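Local coordinates for NikO protein (Streptomyces tendae, PDB 4FQD) that transfers an enolpyruvyl group in nikkomycin biosynthesis and belongs to the MurA subfamily of the EPSP synthase family, at residues Gly351-Glu362 with Thr387-Pro397; Arg368-Leu378 with Thr407-Ala418. The protein carries 4 engineered substitutions. All blocks are in the same frame, centred on the assembly; numbering follows the deposited sequence.

From the N-terminal side, the chain passes through strand 356-362, helix 372-378, strand 388-393 and helix 409-418 in that order, so the two contacts interleave. Interaction 1 closes the loop that carries helix 372-378, by setting strand 388-393 antiparallel to strand 356-362. Interaction 2 starts inside that loop and closes beyond it, bringing helix 409-418 back beside helix 372-378. The loops therefore cross, and their contacts lie about 14 Å apart, centre to centre. Phe369 and Phe371, from the start of the second contact, pack on Leu389 of the first. Together they join an outer sheet to the helices beneath it, in keeping with the inverse beta/alpha barrel of enolpyruvyl transferases.

Interaction 1 of 2, residues Gly351-Glu362 with Thr387-Pro397; sequences GAYAEGPTYIRE and TVLRVDGPCPP
Thr358 and Ile360 pair with Val391 and Leu389 in an antiparallel strand contact at the middle of a four-stranded sheet of the inverse barrel. Each of these two pairs is held by two backbone bonds, with Leu389 N giving the straighter bond of its pair to Ile360 O (2.7 Å, 179°), and Glu362 N prolongs the pairing by reaching Thr387 O at 2.8 Å. Toward the other end the pairing becomes loose and irregular, with bent bonds between Gly356 and Gly393. A side chain on Gly393 would run into the carbonyl oxygens of Gly351 and Ala354, so the turn 351-354 presses directly on the backbone of Gly393. After it a cis peptide bond precedes Pro394, and Cys395 N comes down in the carbonyl plane on a lone pair of Ala352 O, 2.7 Å away. Pro396 then lays CB over one face of the Tyr353 ring, 4.0 Å from the ring centroid in a CH-pi contact, while CD of Pro397 sits 3.6 Å from Tyr353 OH.

On the sheet face of Tyr359, Arg361, Val388 and Arg390, the Tyr359 ring runs alongside Arg390 and its CE2 touches Arg390 CG at 3.7 Å. With CG anti to the backbone N (chi1 -167°), Arg361 stretches out past Thr387 and Val388, and CG2 of Val388 lies over one guanidinium face, 3.5 Å from NH1. Arg390 NH1 makes a salt bridge with Asp392 OD2 at 2.9 Å, while its NE bonds to the carbonyl of Ala185 of the second subunit.

Leu186 of that subunit packs on Tyr359 and Arg361, so this face belongs to the dimer contact. On the other face, Ile360 rests on Gln344 and Ala348 of helix 344-351. Strands 331-334 and 382-385 flank the pair within the sheet.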
# COMPACT_ATOMS: atom_id res chain seq x y z
N GLY A 351 -0.43 5.55 -14.80
CA GLY A 351 0.92 5.33 -14.30
C GLY A 351 1.92 5.13 -15.41
O GLY A 351 3.12 5.37 -15.23
N ALA A 352 1.44 4.68 -16.57
CA ALA A 352 2.30 4.47 -17.73
C ALA A 352 2.81 5.80 -18.28
O ALA A 352 3.78 5.84 -19.05
CB ALA A 352 1.55 3.70 -18.81
N TYR A 353 2.16 6.89 -17.89
CA TYR A 353 2.55 8.22 -18.33
C TYR A 353 3.28 8.97 -17.22
O TYR A 353 3.68 10.12 -17.40
CB TYR A 353 1.32 9.02 -18.77
CG TYR A 353 0.69 8.51 -20.05
CD1 TYR A 353 -0.14 7.39 -20.04
CD2 TYR A 353 0.92 9.14 -21.26
CE1 TYR A 353 -0.71 6.92 -21.21
CE2 TYR A 353 0.35 8.68 -22.43
CZ TYR A 353 -0.47 7.57 -22.40
OH TYR A 353 -1.04 7.11 -23.56
N ALA A 354 3.46 8.31 -16.08
CA ALA A 354 4.20 8.89 -14.97
C ALA A 354 5.68 8.57 -15.08
O ALA A 354 6.06 7.55 -15.66
CB ALA A 354 3.64 8.39 -13.65
N GLU A 355 6.52 9.43 -14.53
CA GLU A 355 7.97 9.22 -14.55
C GLU A 355 8.45 8.48 -13.31
O GLU A 355 8.83 9.11 -12.31
CB GLU A 355 8.71 10.54 -14.73
CG GLU A 355 8.60 11.11 -16.13
CD GLU A 355 9.49 12.31 -16.35
OE1 GLU A 355 9.97 12.89 -15.35
OE2 GLU A 355 9.72 12.68 -17.52
N GLY A 356 8.44 7.16 -13.37
CA GLY A 356 8.84 6.34 -12.25
C GLY A 356 7.93 5.13 -12.08
O GLY A 356 7.00 4.94 -12.86
N PRO A 357 8.20 4.32 -11.05
CA PRO A 357 7.43 3.10 -10.79
C PRO A 357 6.13 3.39 -10.04
O PRO A 357 6.14 4.08 -9.03
CB PRO A 357 8.36 2.28 -9.88
CG PRO A 357 9.66 3.04 -9.82
CD PRO A 357 9.33 4.46 -10.12
N THR A 358 5.02 2.86 -10.55
CA THR A 358 3.75 2.93 -9.84
C THR A 358 3.42 1.57 -9.24
O THR A 358 3.35 0.57 -9.96
CB THR A 358 2.60 3.38 -10.77
OG1 THR A 358 2.71 4.78 -11.03
CG2 THR A 358 1.25 3.10 -10.11
N TYR A 359 3.23 1.54 -7.93
CA TYR A 359 2.96 0.29 -7.23
C TYR A 359 1.49 0.19 -6.84
O TYR A 359 0.97 1.04 -6.11
CB TYR A 359 3.84 0.16 -5.99
CG TYR A 359 5.32 0.25 -6.28
CD1 TYR A 359 5.97 1.48 -6.30
CD2 TYR A 359 6.07 -0.89 -6.54
CE1 TYR A 359 7.32 1.57 -6.57
CE2 TYR A 359 7.42 -0.81 -6.81
CZ TYR A 359 8.04 0.43 -6.82
OH TYR A 359 9.39 0.51 -7.09
N ILE A 360 0.82 -0.84 -7.32
CA ILE A 360 -0.60 -1.03 -7.05
C ILE A 360 -0.85 -2.34 -6.31
O ILE A 360 -0.52 -3.42 -6.81
CB ILE A 360 -1.43 -1.01 -8.34
CG1 ILE A 360 -1.24 0.32 -9.07
CG2 ILE A 360 -2.90 -1.26 -8.04
CD1 ILE A 360 -2.00 0.42 -10.38
N ARG A 361 -1.44 -2.25 -5.13
CA ARG A 361 -1.76 -3.44 -4.34
C ARG A 361 -3.26 -3.66 -4.24
O ARG A 361 -4.01 -2.75 -3.89
CB ARG A 361 -1.15 -3.34 -2.94
CG ARG A 361 -1.16 -4.66 -2.18
CD ARG A 361 -0.60 -4.49 -0.79
NE ARG A 361 0.05 -5.70 -0.32
CZ ARG A 361 1.36 -5.93 -0.40
NH1 ARG A 361 2.16 -5.02 -0.93
NH2 ARG A 361 1.86 -7.07 0.05
N GLU A 362 -3.69 -4.88 -4.55
CA GLU A 362 -5.09 -5.24 -4.48
C GLU A 362 -5.43 -5.89 -3.14
O GLU A 362 -4.85 -6.91 -2.78
CB GLU A 362 -5.44 -6.20 -5.62
CG GLU A 362 -6.84 -6.78 -5.54
CD GLU A 362 -7.91 -5.73 -5.75
OE1 GLU A 362 -7.89 -5.05 -6.79
OE2 GLU A 362 -8.77 -5.58 -4.85
N THR A 387 -0.72 -10.16 -5.23
CA THR A 387 -1.64 -9.05 -5.00
C THR A 387 -1.08 -7.73 -5.50
O THR A 387 -1.73 -6.69 -5.38
CB THR A 387 -1.94 -8.87 -3.50
OG1 THR A 387 -0.82 -8.24 -2.87
CG2 THR A 387 -2.20 -10.20 -2.84
N VAL A 388 0.13 -7.75 -6.04
CA VAL A 388 0.83 -6.52 -6.39
C VAL A 388 1.03 -6.37 -7.90
O VAL A 388 1.47 -7.29 -8.58
CB VAL A 388 2.19 -6.43 -5.68
CG1 VAL A 388 2.97 -5.20 -6.15
CG2 VAL A 388 2.00 -6.39 -4.17
N LEU A 389 0.71 -5.18 -8.40
CA LEU A 389 0.99 -4.82 -9.79
C LEU A 389 1.89 -3.60 -9.83
O LEU A 389 1.65 -2.61 -9.13
CB LEU A 389 -0.31 -4.54 -10.54
CG LEU A 389 -0.19 -3.79 -11.87
CD1 LEU A 389 0.60 -4.60 -12.89
CD2 LEU A 389 -1.56 -3.42 -12.41
N ARG A 390 2.93 -3.66 -10.65
CA ARG A 390 3.85 -2.54 -10.79
C ARG A 390 3.93 -2.07 -12.24
O ARG A 390 4.01 -2.88 -13.16
CB ARG A 390 5.25 -2.92 -10.29
CG ARG A 390 6.22 -1.76 -10.19
CD ARG A 390 7.55 -2.10 -10.82
NE ARG A 390 8.04 -3.41 -10.40
CZ ARG A 390 8.75 -4.23 -11.16
NH1 ARG A 390 9.06 -3.88 -12.40
NH2 ARG A 390 9.15 -5.41 -10.69
N VAL A 391 3.89 -0.76 -12.43
CA VAL A 391 4.03 -0.17 -13.76
C VAL A 391 5.31 0.65 -13.85
O VAL A 391 5.52 1.57 -13.06
CB VAL A 391 2.81 0.72 -14.11
CG1 VAL A 391 3.03 1.40 -15.45
CG2 VAL A 391 1.54 -0.11 -14.13
N ASP A 392 6.16 0.31 -14.81
CA ASP A 392 7.44 0.99 -14.99
C ASP A 392 7.33 2.17 -15.95
O ASP A 392 7.71 2.06 -17.11
CB ASP A 392 8.50 0.01 -15.48
CG ASP A 392 8.90 -0.99 -14.42
OD1 ASP A 392 8.94 -0.61 -13.23
OD2 ASP A 392 9.19 -2.15 -14.77
N GLY A 393 6.82 3.29 -15.45
CA GLY A 393 6.70 4.49 -16.26
C GLY A 393 8.02 5.22 -16.38
O GLY A 393 8.87 5.12 -15.49
N PRO A 394 8.21 5.98 -17.47
CA PRO A 394 7.23 6.15 -18.56
C PRO A 394 7.22 4.97 -19.52
O PRO A 394 8.28 4.50 -19.94
CB PRO A 394 7.73 7.41 -19.29
CG PRO A 394 8.82 7.98 -18.42
CD PRO A 394 9.39 6.83 -17.67
N CYS A 395 6.02 4.50 -19.87
CA CYS A 395 5.87 3.43 -20.84
C CYS A 395 4.51 3.49 -21.52
O CYS A 395 3.72 2.55 -21.43
CB CYS A 395 6.06 2.07 -20.17
SG CYS A 395 4.99 1.78 -18.74
N PRO A 396 4.23 4.60 -22.23
CA PRO A 396 2.91 4.76 -22.85
C PRO A 396 2.69 3.76 -23.98
O PRO A 396 3.66 3.39 -24.65
CB PRO A 396 2.96 6.19 -23.41
CG PRO A 396 4.40 6.43 -23.67
CD PRO A 396 5.15 5.69 -22.60
N PRO A 397 1.44 3.32 -24.18
CA PRO A 397 1.11 2.36 -25.24
C PRO A 397 1.38 2.95 -26.62
O PRO A 397 1.02 4.10 -26.87
CB PRO A 397 -0.39 2.12 -25.04
CG PRO A 397 -0.88 3.33 -24.32
CD PRO A 397 0.25 3.75 -23.43
O HOH W 1 -1.70 -8.48 0.13

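Interaction 2 of 2, residues Arg368-Leu378 with Thr407-Ala418; sequences RFGFAPELEAL and TDLRAAAVLLLA. With SO4 (sulfate ion), chain D.
Phe371 and Ala411 bring the two backbones to 5.1 Å between their CA atoms, near the N-terminal ends of two helices, 372-378 and 409-418, that run almost parallel (9°) with axes 10.3 Å apart. Both belong to the buried helical layer between the outer sheets of the inverse beta/alpha barrel. The Phe371 CG sits between its backbone N and carbonyl carbon (chi1 59°), which leads the ring away and leaves CB to meet Ala411 CB and Val414 CG1. One turn on, Leu415 lies across Glu374 and Leu375, its CD2 touching Glu374 CB at 3.6 Å and Leu375 CD2 at 3.7 Å. Ala418 closes the far end, its CB lying 3.6 Å from Leu378 CD1.

The near end is polar. Asp408 is the N-cap of its helix, OD1 taking the amide of Ala411 at 3.0 Å from above the carboxylate plane, while Thr407 OG1 donates to OD2. Water 3 also donates to OD2, and water 2 joins OD1 to Arg368 NH2. With an alanine in place of Asp408, the Ala411 amide would probably lose its cap and water 2 its anchor opposite Arg368. That arginine lies alongside Arg410, NH2 coming 3.6 Å from Arg410 CG with the guanidinium planes nearly coplanar, and forms a salt bridge with Asp342. Leu409 N, in the first turn, holds a sulfate oxygen, O3, at 2.8 Å; Arg436 binds the same ion.

Around the pair, Phe371 leans on Gln344 and Pro345 of helix 344-351, Leu417 reaches helix 265-278, and Leu378 and Leu415 both rest on Leu404 of strand 402-405.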
# COMPACT_ATOMS: atom_id res chain seq x y z
N ARG A 368 -7.20 -9.83 -10.16
CA ARG A 368 -7.88 -9.06 -11.20
C ARG A 368 -6.92 -8.10 -11.91
O ARG A 368 -7.27 -6.96 -12.22
CB ARG A 368 -9.12 -8.34 -10.67
CG ARG A 368 -8.87 -7.27 -9.64
CD ARG A 368 -10.15 -6.52 -9.32
NE ARG A 368 -10.68 -5.79 -10.47
CZ ARG A 368 -11.80 -5.08 -10.45
NH1 ARG A 368 -12.52 -5.00 -9.34
NH2 ARG A 368 -12.20 -4.44 -11.55
N PHE A 369 -5.71 -8.58 -12.16
CA PHE A 369 -4.74 -7.86 -12.97
C PHE A 369 -4.66 -8.52 -14.33
O PHE A 369 -3.60 -8.56 -14.96
CB PHE A 369 -3.37 -7.86 -12.29
CG PHE A 369 -3.32 -7.06 -11.02
CD1 PHE A 369 -3.96 -5.84 -10.93
CD2 PHE A 369 -2.62 -7.53 -9.92
CE1 PHE A 369 -3.91 -5.10 -9.76
CE2 PHE A 369 -2.57 -6.80 -8.75
CZ PHE A 369 -3.22 -5.58 -8.67
N GLY A 370 -5.80 -9.04 -14.80
CA GLY A 370 -5.86 -9.73 -16.07
C GLY A 370 -5.72 -8.81 -17.27
O GLY A 370 -5.54 -9.27 -18.40
N PHE A 371 -5.79 -7.51 -17.02
CA PHE A 371 -5.62 -6.52 -18.08
C PHE A 371 -4.14 -6.28 -18.36
O PHE A 371 -3.77 -5.81 -19.44
CB PHE A 371 -6.31 -5.20 -17.70
CG PHE A 371 -5.80 -4.60 -16.41
CD1 PHE A 371 -6.37 -4.93 -15.20
CD2 PHE A 371 -4.74 -3.71 -16.42
CE1 PHE A 371 -5.91 -4.38 -14.02
CE2 PHE A 371 -4.27 -3.15 -15.25
CZ PHE A 371 -4.86 -3.49 -14.04
N ALA A 372 -3.30 -6.59 -17.38
CA ALA A 372 -1.86 -6.34 -17.46
C ALA A 372 -1.13 -6.98 -18.65
O ALA A 372 -0.36 -6.30 -19.34
CB ALA A 372 -1.17 -6.67 -16.14
N PRO A 373 -1.34 -8.29 -18.90
CA PRO A 373 -0.63 -8.89 -20.03
C PRO A 373 -1.07 -8.31 -21.37
O PRO A 373 -0.32 -8.36 -22.35
CB PRO A 373 -1.02 -10.37 -19.95
CG PRO A 373 -1.43 -10.58 -18.54
CD PRO A 373 -2.09 -9.31 -18.14
N GLU A 374 -2.28 -7.76 -21.42
CA GLU A 374 -2.80 -7.17 -22.64
C GLU A 374 -2.22 -5.77 -22.85
O GLU A 374 -1.95 -5.37 -23.98
CB GLU A 374 -4.33 -7.12 -22.61
CG GLU A 374 -4.97 -8.48 -22.44
CD GLU A 374 -4.54 -9.47 -23.51
OE1 GLU A 374 -4.68 -9.16 -24.71
OE2 GLU A 374 -4.04 -10.56 -23.14
N LEU A 375 -2.04 -5.03 -21.76
CA LEU A 375 -1.39 -3.73 -21.82
C LEU A 375 0.07 -3.89 -22.21
O LEU A 375 0.67 -2.99 -22.80
CB LEU A 375 -1.49 -3.01 -20.47
CG LEU A 375 -2.86 -2.46 -20.06
CD1 LEU A 375 -2.77 -1.81 -18.69
CD2 LEU A 375 -3.37 -1.47 -21.09
N GLU A 376 0.64 -5.04 -21.86
CA GLU A 376 2.03 -5.35 -22.18
C GLU A 376 2.23 -5.40 -23.70
O GLU A 376 3.27 -4.99 -24.20
CB GLU A 376 2.42 -6.70 -21.57
CG GLU A 376 3.91 -6.96 -21.53
CD GLU A 376 4.53 -6.57 -20.21
OE1 GLU A 376 3.79 -6.52 -19.20
OE2 GLU A 376 5.75 -6.30 -20.17
N ALA A 377 1.23 -5.90 -24.40
CA ALA A 377 1.29 -6.03 -25.86
C ALA A 377 1.33 -4.67 -26.54
O ALA A 377 1.86 -4.53 -27.64
CB ALA A 377 0.11 -6.84 -26.37
N LEU A 378 0.76 -3.66 -25.88
CA LEU A 378 0.72 -2.31 -26.44
C LEU A 378 2.03 -1.55 -26.23
O LEU A 378 2.27 -0.53 -26.86
CB LEU A 378 -0.45 -1.52 -25.86
CG LEU A 378 -1.85 -2.01 -26.25
CD1 LEU A 378 -2.92 -1.14 -25.60
CD2 LEU A 378 -2.01 -2.02 -27.76
N THR A 407 -10.62 -9.58 -20.22
CA THR A 407 -10.92 -10.62 -19.24
C THR A 407 -12.13 -10.27 -18.40
O THR A 407 -12.80 -11.15 -17.86
CB THR A 407 -9.72 -10.90 -18.32
OG1 THR A 407 -9.31 -9.68 -17.68
CG2 THR A 407 -8.55 -11.46 -19.11
N ASP A 408 -12.41 -8.97 -18.28
CA ASP A 408 -13.53 -8.50 -17.46
C ASP A 408 -14.02 -7.12 -17.88
O ASP A 408 -13.60 -6.58 -18.91
CB ASP A 408 -13.14 -8.50 -15.98
CG ASP A 408 -11.83 -7.78 -15.72
OD1 ASP A 408 -11.86 -6.54 -15.58
OD2 ASP A 408 -10.78 -8.45 -15.66
N LEU A 409 -14.92 -6.56 -17.08
CA LEU A 409 -15.55 -5.27 -17.39
C LEU A 409 -14.56 -4.12 -17.48
O LEU A 409 -14.44 -3.47 -18.52
CB LEU A 409 -16.64 -4.95 -16.35
CG LEU A 409 -17.17 -3.52 -16.28
CD1 LEU A 409 -17.79 -3.09 -17.60
CD2 LEU A 409 -18.18 -3.39 -15.15
N ARG A 410 -13.84 -3.86 -16.39
CA ARG A 410 -12.91 -2.74 -16.34
C ARG A 410 -11.69 -2.99 -17.23
O ARG A 410 -11.02 -2.05 -17.66
CB ARG A 410 -12.48 -2.46 -14.90
CG ARG A 410 -13.64 -2.23 -13.95
CD ARG A 410 -14.62 -1.21 -14.50
NE ARG A 410 -15.81 -1.09 -13.67
CZ ARG A 410 -16.87 -0.35 -13.99
NH1 ARG A 410 -16.89 0.33 -15.12
NH2 ARG A 410 -17.92 -0.30 -13.17
N ALA A 411 -11.41 -4.26 -17.50
CA ALA A 411 -10.31 -4.63 -18.39
C ALA A 411 -10.62 -4.20 -19.82
O ALA A 411 -9.75 -3.68 -20.52
CB ALA A 411 -10.05 -6.12 -18.32
N ALA A 412 -11.86 -4.42 -20.24
CA ALA A 412 -12.29 -4.04 -21.58
C ALA A 412 -12.22 -2.53 -21.78
O ALA A 412 -11.84 -2.05 -22.85
CB ALA A 412 -13.69 -4.55 -21.85
N ALA A 413 -12.59 -1.79 -20.74
CA ALA A 413 -12.61 -0.33 -20.81
C ALA A 413 -11.20 0.25 -20.90
O ALA A 413 -10.93 1.11 -21.73
CB ALA A 413 -13.35 0.24 -19.61
N VAL A 414 -10.30 -0.22 -20.04
CA VAL A 414 -8.95 0.32 -19.98
C VAL A 414 -8.12 -0.05 -21.21
O VAL A 414 -7.24 0.70 -21.63
CB VAL A 414 -8.22 -0.09 -18.68
CG1 VAL A 414 -7.86 -1.58 -18.69
CG2 VAL A 414 -6.97 0.76 -18.47
N LEU A 415 -8.42 -1.20 -21.80
CA LEU A 415 -7.74 -1.62 -23.03
C LEU A 415 -8.19 -0.76 -24.20
O LEU A 415 -7.40 -0.41 -25.07
CB LEU A 415 -8.00 -3.10 -23.32
CG LEU A 415 -7.29 -4.10 -22.42
CD1 LEU A 415 -7.62 -5.53 -22.84
CD2 LEU A 415 -5.80 -3.86 -22.42
N LEU A 416 -9.48 -0.43 -24.21
CA LEU A 416 -10.05 0.40 -25.26
C LEU A 416 -9.47 1.81 -25.22
O LEU A 416 -9.21 2.41 -26.26
CB LEU A 416 -11.58 0.44 -25.13
CG LEU A 416 -12.35 1.24 -26.17
CD1 LEU A 416 -11.96 0.80 -27.58
CD2 LEU A 416 -13.84 1.09 -25.95
N LEU A 417 -9.27 2.33 -24.01
CA LEU A 417 -8.70 3.66 -23.84
C LEU A 417 -7.24 3.68 -24.27
O LEU A 417 -6.78 4.63 -24.91
CB LEU A 417 -8.82 4.12 -22.39
CG LEU A 417 -10.24 4.29 -21.83
CD1 LEU A 417 -10.19 4.78 -20.39
CD2 LEU A 417 -11.04 5.25 -22.70
N ALA A 418 -6.50 2.64 -23.90
CA ALA A 418 -5.09 2.53 -24.25
C ALA A 418 -4.90 2.34 -25.75
O ALA A 418 -3.95 2.85 -26.33
CB ALA A 418 -4.45 1.38 -23.48
S SO4 D . -16.46 -7.77 -13.40
O1 SO4 D . -15.76 -6.67 -12.73
O2 SO4 D . -17.90 -7.58 -13.27
O3 SO4 D . -16.10 -7.77 -14.82
O4 SO4 D . -16.06 -9.04 -12.80
O HOH W 2 -9.85 -5.11 -13.65
O HOH W 3 -8.77 -7.04 -14.25
O HOH W 4 -7.58 -8.51 -20.34